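Local coordinates for protein phenazine-1-carboxylate N-methyltransferase (Pseudomonas aeruginosa, PDB 2IP2) that methylates phenazine-1-carboxylate to 5-methylphenazine-1-carboxylate with S-adenosyl-L-methionine as methyl donor, a step in the biosynthesis of the virulence pigment pyocyanin, at residues A[197-202]-A[223-228]; A[193-198]-A[229-234]. All blocks are in the same frame, centred on the assembly; numbering follows the deposited sequence. Where two conformers were deposited one is given.

Contact 1 of 2, residues A[197-202]-A[223-228]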
loop_
_atom_site.group_PDB
_atom_site.type_symbol
_atom_site.label_atom_id
_atom_site.label_comp_id
_atom_site.label_asym_id
_atom_site.label_seq_id
_atom_site.Cartn_x
_atom_site.Cartn_y
_atom_site.Cartn_z
ATOM N N LEU A 197 32.261 6.945 -18.600
ATOM C CA LEU A 197 32.173 6.027 -19.720
ATOM C C LEU A 197 30.721 5.588 -19.917
ATOM O O LEU A 197 30.024 5.255 -18.971
ATOM C CB LEU A 197 33.013 4.785 -19.397
ATOM C CG LEU A 197 33.086 3.659 -20.429
ATOM C CD1 LEU A 197 33.922 4.117 -21.666
ATOM C CD2 LEU A 197 33.756 2.402 -19.770
ATOM N N ASP A 198 30.284 5.549 -21.155
ATOM C CA ASP A 198 29.097 4.785 -21.525
ATOM C C ASP A 198 29.287 4.339 -22.964
ATOM O O ASP A 198 30.342 4.596 -23.535
ATOM C CB ASP A 198 27.799 5.600 -21.331
ATOM C CG ASP A 198 26.601 4.727 -21.025
ATOM O OD1 ASP A 198 26.477 3.623 -21.636
ATOM O OD2 ASP A 198 25.776 5.150 -20.172
ATOM N N ARG A 199 28.290 3.640 -23.516
ATOM C CA ARG A 199 28.339 3.075 -24.887
ATOM C C ARG A 199 28.353 4.210 -25.908
ATOM O O ARG A 199 27.643 5.195 -25.729
ATOM C CB ARG A 199 27.103 2.187 -25.102
ATOM C CG ARG A 199 27.332 0.977 -26.015
ATOM C CD ARG A 199 26.432 -0.232 -25.615
ATOM N NE ARG A 199 27.070 -1.566 -25.727
ATOM C CZ ARG A 199 28.329 -1.812 -26.116
ATOM N NH1 ARG A 199 29.142 -0.822 -26.451
ATOM N NH2 ARG A 199 28.778 -3.068 -26.180
ATOM N N GLU A 200 29.148 4.122 -26.972
ATOM C CA GLU A 200 29.117 5.238 -27.934
ATOM C C GLU A 200 27.731 5.343 -28.585
ATOM O O GLU A 200 27.094 4.316 -28.911
ATOM C CB GLU A 200 30.264 5.233 -28.960
ATOM C CG GLU A 200 30.580 3.898 -29.595
ATOM C CD GLU A 200 31.345 4.056 -30.894
ATOM O OE1 GLU A 200 32.535 4.468 -30.852
ATOM O OE2 GLU A 200 30.756 3.763 -31.957
ATOM N N GLY A 201 27.251 6.577 -28.710
ATOM C CA GLY A 201 25.900 6.803 -29.186
ATOM C C GLY A 201 24.909 6.966 -28.049
ATOM O O GLY A 201 23.734 7.259 -28.290
ATOM N N SER A 202 25.369 6.781 -26.806
ATOM C CA SER A 202 24.485 6.899 -25.641
ATOM C C SER A 202 24.711 8.174 -24.841
ATOM O O SER A 202 23.922 8.503 -23.953
ATOM C CB SER A 202 24.635 5.683 -24.737
ATOM O OG SER A 202 24.328 4.510 -25.464
ATOM N N GLY A 223 33.079 7.303 -25.137
ATOM C CA GLY A 223 32.168 6.300 -25.685
ATOM C C GLY A 223 32.998 5.040 -25.864
ATOM O O GLY A 223 34.106 5.099 -26.399
ATOM N N GLY A 224 32.490 3.910 -25.409
ATOM C CA GLY A 224 33.256 2.693 -25.509
ATOM C C GLY A 224 32.524 1.592 -24.802
ATOM O O GLY A 224 31.513 1.838 -24.131
ATOM N N ASP A 225 33.025 0.370 -24.945
ATOM C CA ASP A 225 32.368 -0.763 -24.310
ATOM C C ASP A 225 33.227 -1.150 -23.131
ATOM O O ASP A 225 34.396 -1.508 -23.286
ATOM C CB ASP A 225 32.170 -1.919 -25.320
ATOM C CG ASP A 225 31.830 -3.274 -24.651
ATOM O OD1 ASP A 225 31.528 -3.351 -23.431
ATOM O OD2 ASP A 225 31.892 -4.293 -25.391
ATOM N N MET A 226 32.629 -1.055 -21.943
ATOM C CA MET A 226 33.340 -1.298 -20.696
ATOM C C MET A 226 33.846 -2.734 -20.587
ATOM O O MET A 226 34.723 -3.029 -19.777
ATOM C CB MET A 226 32.400 -1.025 -19.527
ATOM C CG MET A 226 31.124 -1.820 -19.563
ATOM S SD MET A 226 30.032 -1.444 -18.143
ATOM C CE MET A 226 28.639 -2.510 -18.579
ATOM N N LEU A 227 33.258 -3.632 -21.368
ATOM C CA LEU A 227 33.617 -5.037 -21.332
ATOM C C LEU A 227 34.905 -5.287 -22.115
ATOM O O LEU A 227 35.603 -6.283 -21.858
ATOM C CB LEU A 227 32.462 -5.890 -21.857
ATOM C CG LEU A 227 31.474 -6.500 -20.847
ATOM C CD1 LEU A 227 31.321 -5.765 -19.518
ATOM C CD2 LEU A 227 30.114 -6.813 -21.518
ATOM N N GLN A 228 35.231 -4.373 -23.042
ATOM C CA GLN A 228 36.544 -4.421 -23.700
ATOM C C GLN A 228 37.614 -3.532 -23.083
ATOM O O GLN A 228 38.772 -3.919 -22.938
ATOM C CB GLN A 228 36.552 -4.722 -25.214
ATOM C CG GLN A 228 35.658 -5.960 -25.671
ATOM C CD GLN A 228 36.056 -7.292 -25.080
ATOM O OE1 GLN A 228 37.229 -7.703 -25.169
ATOM N NE2 GLN A 228 35.077 -8.002 -24.495
#
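Asp198 and Gly223 form a parallel beta bridge where neighbouring strands of the Rossmann-like methyltransferase domain run out, strand 193-198 lying beside the edge strand 219-223. The compact part is backbone against backbone. Asp198 O accepts the N-H of Gly224 at 2.9 Å, and the CA of Gly223 makes a CH···O contact with that same oxygen at 3.3 Å. Asp198 is a predicted S-adenosyl-L-methionine ligand, in keeping with the acidic residue at the end of the second strand in class I methyltransferases. Two backbone N-H groups hold its carboxylate, Arg199 N on the anti lone pair of OD1 and Gly177 N on OD2, an orientation consistent with that role. Because Gly223 has no side chain, the turn can press close: CB of Glu200 rests 3.9 Å from the Gly223 CA. This type II turn, Arg199 to Ser202, carries the chain off the sheet. Buried Leu197 supplies the apolar part of the contact. Its CG stands trans to the backbone N (chi1 -180°), and the methyls fork over the loop: CD2 meets the CB of Met226 at 3.7 Å, while CD1 lies over the Gly224 backbone. The rest of Met226 runs extended away toward Ile242 and Leu254.

The solvent side is looser. Arg199 and Asp225 are aligned alongside each other, with NH1 beside the Asp225 CB and a long salt bridge from NH2 to Asp225 OD2, 3.4 Å. Their guanidinium and carboxylate planes are turned 59° apart, not lying flat against each other. Within the loop, Asp225 OD1 closes an Asx turn, accepting Leu227 N at 2.7 Å from 54° above the carboxylate plane.

Contact 2 of 2, residues A[193-198]-A[229-234]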
loop_
_atom_site.group_PDB
_atom_site.type_symbol
_atom_site.label_atom_id
_atom_site.label_comp_id
_atom_site.label_asym_id
_atom_site.label_seq_id
_atom_site.Cartn_x
_atom_site.Cartn_y
_atom_site.Cartn_z
ATOM N N ARG A 193 38.381 15.171 -10.219
ATOM C CA ARG A 193 38.341 15.107 -11.679
ATOM C C ARG A 193 37.891 13.708 -12.063
ATOM O O ARG A 193 38.238 12.744 -11.383
ATOM C CB ARG A 193 39.723 15.370 -12.301
ATOM C CG ARG A 193 40.378 16.738 -11.952
ATOM C CD ARG A 193 41.352 17.274 -13.060
ATOM N NE ARG A 193 42.080 16.226 -13.794
ATOM C CZ ARG A 193 41.981 16.010 -15.110
ATOM N NH1 ARG A 193 41.199 16.772 -15.874
ATOM N NH2 ARG A 193 42.664 15.022 -15.666
ATOM N N GLY A 194 37.121 13.603 -13.143
ATOM C CA GLY A 194 36.502 12.342 -13.478
ATOM C C GLY A 194 36.249 12.130 -14.952
ATOM O O GLY A 194 36.173 13.081 -15.733
ATOM N N VAL A 195 36.088 10.859 -15.296
ATOM C CA VAL A 195 35.680 10.424 -16.617
ATOM C C VAL A 195 34.415 9.590 -16.489
ATOM O O VAL A 195 34.320 8.683 -15.624
ATOM C CB VAL A 195 36.790 9.545 -17.286
ATOM C CG1 VAL A 195 36.323 9.053 -18.637
ATOM C CG2 VAL A 195 38.098 10.379 -17.470
ATOM N N MET A 196 33.440 9.896 -17.326
ATOM C CA MET A 196 32.287 9.033 -17.433
ATOM C C MET A 196 32.337 8.259 -18.740
ATOM O O MET A 196 32.414 8.830 -19.836
ATOM C CB MET A 196 31.003 9.861 -17.389
ATOM C CG MET A 196 29.724 9.071 -17.723
ATOM S SD MET A 196 28.320 10.177 -17.695
ATOM C CE MET A 196 28.640 10.968 -16.123
ATOM N N LEU A 197 32.261 6.945 -18.600
ATOM C CA LEU A 197 32.173 6.027 -19.720
ATOM C C LEU A 197 30.721 5.588 -19.917
ATOM O O LEU A 197 30.024 5.255 -18.971
ATOM C CB LEU A 197 33.013 4.785 -19.397
ATOM C CG LEU A 197 33.086 3.659 -20.429
ATOM C CD1 LEU A 197 33.922 4.117 -21.666
ATOM C CD2 LEU A 197 33.756 2.402 -19.770
ATOM N N ASP A 198 30.284 5.549 -21.155
ATOM C CA ASP A 198 29.097 4.785 -21.525
ATOM C C ASP A 198 29.287 4.339 -22.964
ATOM O O ASP A 198 30.342 4.596 -23.535
ATOM C CB ASP A 198 27.799 5.600 -21.331
ATOM C CG ASP A 198 26.601 4.727 -21.025
ATOM O OD1 ASP A 198 26.477 3.623 -21.636
ATOM O OD2 ASP A 198 25.776 5.150 -20.172
ATOM N N GLU A 229 37.202 -2.345 -22.638
ATOM C CA GLU A 229 38.146 -1.333 -22.180
ATOM C C GLU A 229 37.527 -0.341 -21.202
ATOM O O GLU A 229 36.377 0.050 -21.380
ATOM C CB GLU A 229 38.728 -0.598 -23.393
ATOM C CG GLU A 229 40.144 -0.099 -23.221
ATOM C CD GLU A 229 40.704 0.527 -24.513
ATOM O OE1 GLU A 229 39.966 1.278 -25.198
ATOM O OE2 GLU A 229 41.891 0.279 -24.824
ATOM N N VAL A 230 38.298 0.087 -20.198
ATOM C CA VAL A 230 37.908 1.261 -19.381
ATOM C C VAL A 230 39.044 2.282 -19.285
ATOM O O VAL A 230 40.188 1.891 -19.393
ATOM C CB VAL A 230 37.454 0.899 -17.935
ATOM C CG1 VAL A 230 36.243 -0.068 -17.948
ATOM C CG2 VAL A 230 38.627 0.378 -17.087
ATOM N N PRO A 231 38.721 3.579 -19.098
ATOM C CA PRO A 231 39.732 4.634 -18.910
ATOM C C PRO A 231 40.739 4.292 -17.805
ATOM O O PRO A 231 40.374 3.699 -16.755
ATOM C CB PRO A 231 38.900 5.894 -18.562
ATOM C CG PRO A 231 37.528 5.638 -19.170
ATOM C CD PRO A 231 37.341 4.121 -19.103
ATOM N N SER A 232 42.009 4.622 -18.076
ATOM C CA SER A 232 43.122 4.179 -17.232
ATOM C C SER A 232 43.496 5.141 -16.094
ATOM O O SER A 232 43.177 6.358 -16.116
ATOM C CB SER A 232 44.379 3.882 -18.081
ATOM O OG SER A 232 44.336 2.585 -18.648
ATOM N N ASN A 233 44.228 4.576 -15.133
ATOM C CA ASN A 233 44.897 5.338 -14.062
ATOM C C ASN A 233 43.952 6.030 -13.070
ATOM O O ASN A 233 44.349 6.980 -12.409
ATOM C CB ASN A 233 45.903 6.400 -14.673
ATOM C CG ASN A 233 47.059 6.712 -13.710
ATOM O OD1 ASN A 233 47.523 5.804 -12.990
ATOM N ND2 ASN A 233 47.515 7.990 -13.668
ATOM N N GLY A 234 42.707 5.550 -12.969
ATOM C CA GLY A 234 41.734 6.125 -12.053
ATOM C C GLY A 234 42.102 5.699 -10.650
ATOM O O GLY A 234 42.547 4.584 -10.452
#
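Pro231, whose ring packs against Val195, gives its carbonyl O to the hydroxyl of Tyr237, and that hydroxyl also takes the N-H of Gly234. Two hydrogen bonds on one phenol oxygen thus tie the 229-234 loop to strand 236-240, which it enters. Toward strand 193-198 the contact is apolar, with no hydrogen bond between the two segments. Val195 and Leu197 both face the loop, whereas Met196 between them turns to the other side of the sheet, onto Leu210 and Leu221. Val195 reaches out with CG1, set opposite its own backbone N (chi1 178°), and this methyl touches the Pro231 CG at 3.7 Å and, a little farther off, the CB of the same ring. Leu197 works through a single methyl: CD2 lies 4.0 Å from Val230 CG1, with Glu229 O and Pro231 CD at much the same range. The Leu197 and Val230 side chains meet at about a right angle, methyl against methyl. The proline ring therefore spans the two strand residues, CG on Val195 and CD on Leu197, and it also rests on Val172 of strand 170-174. Val230 finds a second surface on Ala261 of helix 248-261, which places the loop between sheet and helix. Here the connection from the edge strand 219-223 to strand 236-240 passes over strands 193-198 and 170-174, the crossover required by the 3-2-1-4 strand order of the Rossmann-like methyltransferase fold.

From the N terminus, strand 193-198 supplies the first side of both contacts; the segments overlap at Leu197 and Asp198, but Leu197 alone touches in both. The chain then leaves through the turn at 199-202, runs through helices 204-209 and 211-215, and returns as strand 219-223. Contact 1 closes this excursion with 20 residues between its segments, at the carboxyl ends of the two strands. Continuing along the loop, 229-234 doubles back over the face of strand 193-198, and contact 2 closes a wider span of 30 residues. The two closures start from the same strand and do not cross. Together they tie the edge strand and the loop leading to strand 236-240 onto strand 193-198.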